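Local structure of Rho guanine nucleotide exchange factor 12 (Homo sapiens, 1TXD) at residues G58-S61 against P62-R66; Q77-I80 against G81-E84; G113-K116 against L117-A120; C125-Q128 against P129-E133. The protein acts as a guanine nucleotide exchange factor for the RhoA GTPase, an activity of the DH/PH part of the molecule held in this chain. The protein carries 1 engineered substitution. All blocks are in the same frame, centred on the assembly; numbering follows the deposited sequence.

Contact 1: residues G58-S61 against P62-R66; sequences GILS and PSELR
Glu64 OE1 takes the backbone N-H of Ser61 at 2.7 Å, in a nearly straight bond (N-H...O 169°) that reaches the oxygen from above the carboxylate plane. The return bond runs from Glu64 N to Ser61 OG, 3.1 Å long. Together they make a capping box at the start of helix 62-69, with Ser61 as N-cap. Ser61 OG stands between its own backbone N and carbonyl carbon (chi1 74°), which turns the hydroxyl back over the first turn, where it can accept from Glu64 N. The helix proper opens with Leu65 N bonded to Ser61 O at 3.0 Å. Beside the box, Leu60 CD1 and Leu65 CD2 form an apolar pair at 4.0 Å, while Leu60 CD2 lies against Glu64 CB at 4.1 Å. Both leucines also rest on Val54 of helix 20-57, and Leu60 on Phe145 of helix 143-154, so the turn packs against two helices of the DH bundle. Without the carboxylate, as with an alanine at Glu64, the Ser61 N-H is likely to lose its partner and the cap to be reduced to its serine half. With the box intact, the negative carboxylate beside the helix N-terminus is likely to be favoured by the helix dipole.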
loop_
_atom_site.group_PDB
_atom_site.type_symbol
_atom_site.label_atom_id
_atom_site.label_comp_id
_atom_site.label_asym_id
_atom_site.label_seq_id
_atom_site.Cartn_x
_atom_site.Cartn_y
_atom_site.Cartn_z
ATOM N N GLY A 58 5.407 24.957 -11.420
ATOM C CA GLY A 58 6.789 24.779 -10.981
ATOM C C GLY A 58 7.000 24.863 -9.489
ATOM O O GLY A 58 8.118 25.105 -9.069
ATOM N N ILE A 59 5.933 24.635 -8.719
ATOM C CA ILE A 59 5.921 24.698 -7.261
ATOM C C ILE A 59 6.712 23.557 -6.620
ATOM O O ILE A 59 7.299 23.758 -5.552
ATOM C CB ILE A 59 4.423 24.528 -6.703
ATOM C CG1 ILE A 59 3.475 25.605 -7.150
ATOM C CG2 ILE A 59 4.405 24.357 -5.189
ATOM C CD1 ILE A 59 4.072 26.967 -7.189
ATOM N N LEU A 60 6.594 22.354 -7.203
ATOM C CA LEU A 60 7.310 21.182 -6.749
ATOM C C LEU A 60 8.586 20.908 -7.529
ATOM O O LEU A 60 8.741 21.256 -8.684
ATOM C CB LEU A 60 6.435 19.934 -6.780
ATOM C CG LEU A 60 5.091 20.062 -6.008
ATOM C CD1 LEU A 60 4.258 18.897 -6.340
ATOM C CD2 LEU A 60 5.308 20.221 -4.546
ATOM N N SER A 61 9.524 20.307 -6.836
ATOM C CA SER A 61 10.797 19.853 -7.423
ATOM C C SER A 61 10.580 18.557 -8.191
ATOM O O SER A 61 9.554 17.898 -7.975
ATOM C CB SER A 61 11.793 19.647 -6.312
ATOM O OG SER A 61 11.498 18.479 -5.594
ATOM N N PRO A 62 11.558 18.133 -9.000
ATOM C CA PRO A 62 11.465 16.845 -9.681
ATOM C C PRO A 62 11.209 15.722 -8.675
ATOM O O PRO A 62 10.343 14.918 -8.917
ATOM C CB PRO A 62 12.825 16.710 -10.402
ATOM C CG PRO A 62 13.183 18.128 -10.739
ATOM C CD PRO A 62 12.761 18.867 -9.436
ATOM N N SER A 63 11.828 15.757 -7.502
ATOM C CA SER A 63 11.679 14.647 -6.553
ATOM C C SER A 63 10.334 14.634 -5.789
ATOM O O SER A 63 9.783 13.585 -5.456
ATOM C CB SER A 63 12.828 14.720 -5.590
ATOM O OG SER A 63 12.627 13.721 -4.638
ATOM N N GLU A 64 9.823 15.818 -5.482
ATOM C CA GLU A 64 8.512 15.985 -4.852
ATOM C C GLU A 64 7.423 15.546 -5.777
ATOM O O GLU A 64 6.543 14.883 -5.333
ATOM C CB GLU A 64 8.279 17.447 -4.420
ATOM C CG GLU A 64 9.165 17.898 -3.295
ATOM C CD GLU A 64 9.334 19.372 -3.164
ATOM O OE1 GLU A 64 9.073 20.201 -4.126
ATOM O OE2 GLU A 64 10.022 19.739 -2.218
ATOM N N LEU A 65 7.400 16.052 -7.043
ATOM C CA LEU A 65 6.563 15.481 -8.075
ATOM C C LEU A 65 6.511 13.938 -8.106
ATOM O O LEU A 65 5.409 13.324 -8.171
ATOM C CB LEU A 65 7.046 15.909 -9.432
ATOM C CG LEU A 65 6.674 17.329 -9.770
ATOM C CD1 LEU A 65 7.326 17.723 -11.051
ATOM C CD2 LEU A 65 5.142 17.465 -9.937
ATOM N N ARG A 66 7.691 13.341 -8.143
ATOM C CA ARG A 66 7.831 11.897 -8.165
ATOM C C ARG A 66 7.315 11.251 -6.934
ATOM O O ARG A 66 6.622 10.231 -7.016
ATOM C CB ARG A 66 9.289 11.500 -8.364
ATOM C CG ARG A 66 9.544 10.046 -8.307
ATOM C CD ARG A 66 10.892 9.596 -8.883
ATOM N NE ARG A 66 12.023 10.498 -8.656
ATOM C CZ ARG A 66 12.682 10.626 -7.531
ATOM N NH1 ARG A 66 12.361 9.893 -6.485
ATOM N NH2 ARG A 66 13.688 11.468 -7.448
#

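Contact 2: residues Q77-I80 against G81-E84; sequences QLHI and GLNE
His79 and Leu82 stand one turn apart on helix 72-90, and Leu82 CD2 approaches the imidazole obliquely, 4.4 Å from His79 ND1. The ring is packed more squarely by its neighbour in the chain: Leu78 CD2 sits over the centre of one face, 3.9 Å above the plane. With CG anti to the backbone N (chi1 177°), the Leu82 branch is carried back along the helix, which brings CD2 toward His79. The polar ends of the imidazole are used elsewhere, ND1 in a hydrogen bond with Glu36 and NE2 in one with Gln170, while His39 meets the ring edge-to-face. His79 and Leu82 thus lie on the inner side of one of the helices of the DH bundle, where both also touch Tyr177 of helix 169-186. Ile80 and Glu84 form another pair along this helix. Ile80 CG2 comes within 4.3 Å of Glu84 CG; chi1 of the glutamate (-75°) sets that CG 3.3 Å from Ile80 O, and a bend at chi2 (-51°) then turns the carboxylate. Asn83 CB packs against His79 O at 3.2 Å, whereas its amide leads away and OD1 accepts a hydrogen bond from Lys87 NZ. Beneath these side chains the backbone keeps regular i to i+4 bonding, from Gly81 N to Gln77 O through Glu84 N to Ile80 O, the latter 2.8 Å long.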
loop_
_atom_site.group_PDB
_atom_site.type_symbol
_atom_site.label_atom_id
_atom_site.label_comp_id
_atom_site.label_asym_id
_atom_site.label_seq_id
_atom_site.Cartn_x
_atom_site.Cartn_y
_atom_site.Cartn_z
ATOM N N GLN A 77 -2.423 6.086 -18.983
ATOM C CA GLN A 77 -2.366 5.553 -20.374
ATOM C C GLN A 77 -2.853 4.078 -20.391
ATOM O O GLN A 77 -3.538 3.674 -21.268
ATOM C CB GLN A 77 -0.944 5.657 -20.956
ATOM C CG GLN A 77 -0.634 6.882 -21.890
ATOM C CD GLN A 77 -1.879 7.723 -22.290
ATOM O OE1 GLN A 77 -2.686 7.287 -23.126
ATOM N NE2 GLN A 77 -2.035 8.898 -21.677
ATOM N N LEU A 78 -2.555 3.315 -19.354
ATOM C CA LEU A 78 -2.993 1.954 -19.259
ATOM C C LEU A 78 -4.522 1.786 -19.277
ATOM O O LEU A 78 -5.082 1.029 -20.107
ATOM C CB LEU A 78 -2.394 1.318 -18.012
ATOM C CG LEU A 78 -2.690 -0.152 -17.790
ATOM C CD1 LEU A 78 -1.690 -0.766 -16.921
ATOM C CD2 LEU A 78 -4.075 -0.368 -17.235
ATOM N N HIS A 79 -5.189 2.555 -18.433
ATOM C CA HIS A 79 -6.645 2.541 -18.297
ATOM C C HIS A 79 -7.356 3.206 -19.482
ATOM O O HIS A 79 -8.420 2.700 -19.915
ATOM C CB HIS A 79 -7.049 3.125 -16.961
ATOM C CG HIS A 79 -6.786 2.207 -15.808
ATOM N ND1 HIS A 79 -7.582 1.123 -15.509
ATOM C CD2 HIS A 79 -5.818 2.227 -14.860
ATOM C CE1 HIS A 79 -7.101 0.494 -14.456
ATOM N NE2 HIS A 79 -6.039 1.159 -14.026
ATOM N N ILE A 80 -6.779 4.242 -20.078
ATOM C CA ILE A 80 -7.295 4.693 -21.382
ATOM C C ILE A 80 -7.190 3.569 -22.475
ATOM O O ILE A 80 -8.158 3.339 -23.207
ATOM C CB ILE A 80 -6.570 5.933 -21.862
ATOM C CG1 ILE A 80 -6.971 7.153 -21.048
ATOM C CG2 ILE A 80 -6.840 6.226 -23.393
ATOM C CD1 ILE A 80 -6.018 8.325 -21.205
ATOM N N GLY A 81 -6.039 2.885 -22.597
ATOM C CA GLY A 81 -5.907 1.814 -23.577
ATOM C C GLY A 81 -6.901 0.683 -23.326
ATOM O O GLY A 81 -7.471 0.154 -24.226
ATOM N N LEU A 82 -7.109 0.343 -22.063
ATOM C CA LEU A 82 -7.999 -0.718 -21.692
ATOM C C LEU A 82 -9.437 -0.333 -22.038
ATOM O O LEU A 82 -10.203 -1.148 -22.595
ATOM C CB LEU A 82 -7.862 -0.988 -20.181
ATOM C CG LEU A 82 -8.778 -2.047 -19.572
ATOM C CD1 LEU A 82 -8.904 -3.355 -20.478
ATOM C CD2 LEU A 82 -8.267 -2.371 -18.160
ATOM N N ASN A 83 -9.794 0.909 -21.702
ATOM C CA ASN A 83 -11.066 1.488 -22.051
ATOM C C ASN A 83 -11.290 1.516 -23.565
ATOM O O ASN A 83 -12.373 1.280 -24.005
ATOM C CB ASN A 83 -11.175 2.904 -21.498
ATOM C CG ASN A 83 -12.553 3.479 -21.651
ATOM O OD1 ASN A 83 -12.743 4.519 -22.273
ATOM N ND2 ASN A 83 -13.527 2.789 -21.109
ATOM N N GLU A 84 -10.265 1.802 -24.355
ATOM C CA GLU A 84 -10.406 1.816 -25.798
ATOM C C GLU A 84 -10.664 0.395 -26.332
ATOM O O GLU A 84 -11.427 0.225 -27.276
ATOM C CB GLU A 84 -9.167 2.422 -26.463
ATOM C CG GLU A 84 -9.056 3.942 -26.358
ATOM C CD GLU A 84 -10.334 4.671 -26.792
ATOM O OE1 GLU A 84 -10.951 4.258 -27.807
ATOM O OE2 GLU A 84 -10.726 5.662 -26.125
#

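Contact 3: residues G113-K116 against L117-A120; sequences GEEK and LKHA
The bond from Lys118 N to Glu114 O, 2.8 Å, is the shortest of four i to i+4 bonds that link these turns of helix 112-126, one of the helices of the DH bundle. The others run from Leu117 N to Gly113 O, from His119 N to Glu115 O and from Ala120 N to Lys116 O.

The charged side chains approach without closing a salt bridge. Lys118 is extended beyond CG and crosses Glu114, leaving NZ 4.1 Å from Glu114 OE2 and 4.5 Å from Glu115 OE1. Two negative carboxylates this near would probably still steady the ammonium group, which also makes a cation-pi contact with Phe210 of helix 191-230. Glu114 OE1 has a weak hydrogen bond to His203 on that same helix.

Packing is carried largely by aliphatic chain. The first torsion of Lys118 (chi1 95°), well away from a staggered value, lays the chain over Glu114 O and brings Lys118 CD against Glu114 CG at 4.1 Å. Leu117 turns from this charged side to touch Ile207 of helix 191-230 and Leu78 of helix 72-90, while Ala120 reaches Ile75.

Glu115 and His119 run side by side in the same direction, their carboxylate and ring planes 34° apart. Glu115 OE1 is 3.7 Å from His119 NE2, and at the near edge of the imidazole His119 CD2 lies 3.1 Å from Glu115 O, which is close to the plane of the ring.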
loop_
_atom_site.group_PDB
_atom_site.type_symbol
_atom_site.label_atom_id
_atom_site.label_comp_id
_atom_site.label_asym_id
_atom_site.label_seq_id
_atom_site.Cartn_x
_atom_site.Cartn_y
_atom_site.Cartn_z
ATOM N N GLY A 113 -0.664 -8.417 -20.543
ATOM C CA GLY A 113 -1.664 -7.537 -19.984
ATOM C C GLY A 113 -1.653 -7.564 -18.473
ATOM O O GLY A 113 -1.669 -6.500 -17.860
ATOM N N GLU A 114 -1.585 -8.760 -17.882
ATOM C CA GLU A 114 -1.360 -8.926 -16.440
ATOM C C GLU A 114 -0.057 -8.267 -15.955
ATOM O O GLU A 114 -0.069 -7.512 -14.980
ATOM C CB GLU A 114 -1.384 -10.405 -16.053
ATOM C CG GLU A 114 -0.883 -10.637 -14.646
ATOM C CD GLU A 114 -1.090 -12.049 -14.154
ATOM O OE1 GLU A 114 -1.377 -12.911 -14.955
ATOM O OE2 GLU A 114 -0.958 -12.288 -12.943
ATOM N N GLU A 115 1.070 -8.514 -16.631
ATOM C CA GLU A 115 2.359 -7.947 -16.186
ATOM C C GLU A 115 2.350 -6.426 -16.209
ATOM O O GLU A 115 2.860 -5.791 -15.316
ATOM C CB GLU A 115 3.534 -8.451 -17.045
ATOM C CG GLU A 115 3.641 -9.969 -17.126
ATOM C CD GLU A 115 4.273 -10.577 -15.887
ATOM O OE1 GLU A 115 4.862 -9.835 -15.063
ATOM O OE2 GLU A 115 4.199 -11.809 -15.743
ATOM N N LYS A 116 1.809 -5.843 -17.254
ATOM C CA LYS A 116 1.777 -4.422 -17.359
ATOM C C LYS A 116 0.887 -3.814 -16.226
ATOM O O LYS A 116 1.310 -2.908 -15.587
ATOM C CB LYS A 116 1.303 -4.007 -18.740
ATOM C CG LYS A 116 1.137 -2.507 -18.871
ATOM C CD LYS A 116 0.923 -2.085 -20.346
ATOM C CE LYS A 116 1.116 -0.566 -20.562
ATOM N NZ LYS A 116 2.514 -0.231 -21.129
ATOM N N LEU A 117 -0.302 -4.357 -15.976
ATOM C CA LEU A 117 -1.205 -3.817 -14.984
ATOM C C LEU A 117 -0.667 -4.023 -13.614
ATOM O O LEU A 117 -0.646 -3.080 -12.874
ATOM C CB LEU A 117 -2.635 -4.414 -15.103
ATOM C CG LEU A 117 -3.704 -4.077 -14.085
ATOM C CD1 LEU A 117 -3.811 -2.593 -13.976
ATOM C CD2 LEU A 117 -5.087 -4.706 -14.450
ATOM N N LYS A 118 -0.205 -5.228 -13.281
ATOM C CA LYS A 118 0.254 -5.480 -11.927
ATOM C C LYS A 118 1.489 -4.630 -11.607
ATOM O O LYS A 118 1.523 -4.009 -10.580
ATOM C CB LYS A 118 0.448 -6.978 -11.629
ATOM C CG LYS A 118 1.822 -7.590 -11.784
ATOM C CD LYS A 118 1.701 -9.135 -11.870
ATOM C CE LYS A 118 2.944 -9.906 -11.401
ATOM N NZ LYS A 118 2.720 -11.390 -11.402
ATOM N N HIS A 119 2.455 -4.507 -12.519
ATOM C CA HIS A 119 3.614 -3.628 -12.220
ATOM C C HIS A 119 3.307 -2.165 -12.144
ATOM O O HIS A 119 3.847 -1.454 -11.327
ATOM C CB HIS A 119 4.765 -3.872 -13.167
ATOM C CG HIS A 119 5.452 -5.167 -12.904
ATOM N ND1 HIS A 119 6.662 -5.248 -12.283
ATOM C CD2 HIS A 119 5.117 -6.430 -13.228
ATOM C CE1 HIS A 119 7.045 -6.514 -12.215
ATOM N NE2 HIS A 119 6.123 -7.244 -12.787
ATOM N N ALA A 120 2.370 -1.707 -12.943
ATOM C CA ALA A 120 2.100 -0.282 -12.941
ATOM C C ALA A 120 1.284 0.051 -11.704
ATOM O O ALA A 120 1.601 0.996 -10.971
ATOM C CB ALA A 120 1.390 0.142 -14.180
#

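Contact 4: residues C125-Q128 against P129-E133; sequences CSNQ and PFALE
Ala131 N donates to Asn127 O at 2.8 Å, with a bent N-H...O angle of 133°, and adds a weak second bond to Gln128 O. Leu132 N donates to Gln128 O at 2.9 Å. These bonds open helix 128-141 of the DH bundle directly after helix 112-126, with Pro129 in its first turn. Having no N-H to give, Pro129 sets its CD 3.3 Å from Ser126 O. The side chains of Asn127 and Phe130 cross at about a right angle, yet the amide and ring planes are only 18° apart. Asn127 OD1 lies 3.5 Å from Phe130 CB, while ND2 bonds to Lys67 O, which fixes the amide's rotation. With CG anti to the carbonyl carbon (chi1 -58°), the Phe130 ring is placed beside Asn127, its edge toward Ser126 O. The ring also carries a cation-pi contact with Lys67 and touches Gln222 and Glu225 of helix 191-230. Cutting Phe130 back to an alanine is likely to deprive the Lys67 ammonium of its aromatic partner and open a gap between Asn127 and helix 191-230. On another side of the helix Gln128 and Leu132 run side by side, pointing the same way, with Gln128 CG 4.1 Å from Leu132 CG.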
loop_
_atom_site.group_PDB
_atom_site.type_symbol
_atom_site.label_atom_id
_atom_site.label_comp_id
_atom_site.label_asym_id
_atom_site.label_seq_id
_atom_site.Cartn_x
_atom_site.Cartn_y
_atom_site.Cartn_z
ATOM N N CYS A 125 0.294 2.284 -6.441
ATOM C CA CYS A 125 -0.403 2.056 -5.212
ATOM C C CYS A 125 0.502 1.879 -3.971
ATOM O O CYS A 125 0.103 2.201 -2.870
ATOM C CB CYS A 125 -1.323 0.812 -5.334
ATOM S SG CYS A 125 -2.616 0.879 -6.607
ATOM N N SER A 126 1.680 1.307 -4.154
ATOM C CA SER A 126 2.614 1.036 -3.042
ATOM C C SER A 126 3.257 2.347 -2.617
ATOM O O SER A 126 3.638 2.498 -1.511
ATOM C CB SER A 126 3.700 0.012 -3.445
ATOM O OG SER A 126 4.569 0.556 -4.438
ATOM N N ASN A 127 3.296 3.302 -3.531
ATOM C CA ASN A 127 3.734 4.639 -3.242
ATOM C C ASN A 127 2.797 5.565 -2.475
ATOM O O ASN A 127 3.244 6.651 -1.994
ATOM C CB ASN A 127 4.031 5.413 -4.533
ATOM C CG ASN A 127 4.891 6.634 -4.261
ATOM O OD1 ASN A 127 5.816 6.532 -3.525
ATOM N ND2 ASN A 127 4.514 7.791 -4.761
ATOM N N GLN A 128 1.538 5.151 -2.384
ATOM C CA GLN A 128 0.500 5.929 -1.789
ATOM C C GLN A 128 0.833 6.489 -0.409
ATOM O O GLN A 128 0.580 7.657 -0.215
ATOM C CB GLN A 128 -0.827 5.150 -1.743
ATOM C CG GLN A 128 -1.921 5.911 -0.965
ATOM C CD GLN A 128 -3.261 5.242 -1.096
ATOM O OE1 GLN A 128 -3.714 4.980 -2.197
ATOM N NE2 GLN A 128 -3.869 4.920 0.021
ATOM N N PRO A 129 1.345 5.710 0.542
ATOM C CA PRO A 129 1.641 6.256 1.864
ATOM C C PRO A 129 2.777 7.302 1.758
ATOM O O PRO A 129 2.787 8.311 2.487
ATOM C CB PRO A 129 2.099 5.039 2.697
ATOM C CG PRO A 129 1.870 3.800 1.895
ATOM C CD PRO A 129 1.656 4.283 0.441
ATOM N N PHE A 130 3.747 7.055 0.884
ATOM C CA PHE A 130 4.780 8.053 0.695
ATOM C C PHE A 130 4.110 9.298 0.107
ATOM O O PHE A 130 4.484 10.410 0.463
ATOM C CB PHE A 130 5.977 7.592 -0.212
ATOM C CG PHE A 130 6.679 6.367 0.309
ATOM C CD1 PHE A 130 7.672 6.465 1.272
ATOM C CD2 PHE A 130 6.346 5.108 -0.172
ATOM C CE1 PHE A 130 8.286 5.345 1.780
ATOM C CE2 PHE A 130 6.991 3.972 0.335
ATOM C CZ PHE A 130 7.963 4.090 1.289
ATOM N N ALA A 131 3.155 9.133 -0.792
ATOM C CA ALA A 131 2.706 10.317 -1.602
ATOM C C ALA A 131 1.796 11.162 -0.687
ATOM O O ALA A 131 1.887 12.367 -0.657
ATOM C CB ALA A 131 2.020 9.908 -2.854
ATOM N N LEU A 132 1.083 10.507 0.225
ATOM C CA LEU A 132 0.111 11.211 1.056
ATOM C C LEU A 132 0.878 11.983 2.117
ATOM O O LEU A 132 0.406 12.966 2.631
ATOM C CB LEU A 132 -0.858 10.223 1.741
ATOM C CG LEU A 132 -1.919 9.537 0.865
ATOM C CD1 LEU A 132 -2.993 8.980 1.672
ATOM C CD2 LEU A 132 -2.542 10.424 -0.219
ATOM N N GLU A 133 2.045 11.489 2.493
ATOM C CA GLU A 133 2.809 12.122 3.543
ATOM C C GLU A 133 3.574 13.268 2.965
ATOM O O GLU A 133 3.761 14.259 3.643
ATOM C CB GLU A 133 3.699 11.105 4.295
ATOM C CG GLU A 133 4.900 11.762 4.978
ATOM C CD GLU A 133 4.537 12.478 6.244
ATOM O OE1 GLU A 133 3.623 11.947 6.975
ATOM O OE2 GLU A 133 5.204 13.532 6.524
#

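Overall arrangement
The four contacts follow one another in series along the chain, all within the DH domain. Contact 1 starts helix 62-69, contact 2 lies on helix 72-90, contact 3 on helix 112-126, and contact 4 joins the end of that helix to helix 128-141. Contacts 2 and 3, with centres 12 Å apart, touch directly where helix 72-90 packs on helix 112-126. Contacts 1 and 4, 15 Å between centres, also meet, through Arg66 and Asn127. Contacts 1 and 2 have centres 26 Å apart and nearest atoms about 15 Å apart. Contacts 3 and 4 both lean on the long helix 191-230. All four belong to the helical DH domain, the exchange domain that acts on RhoA.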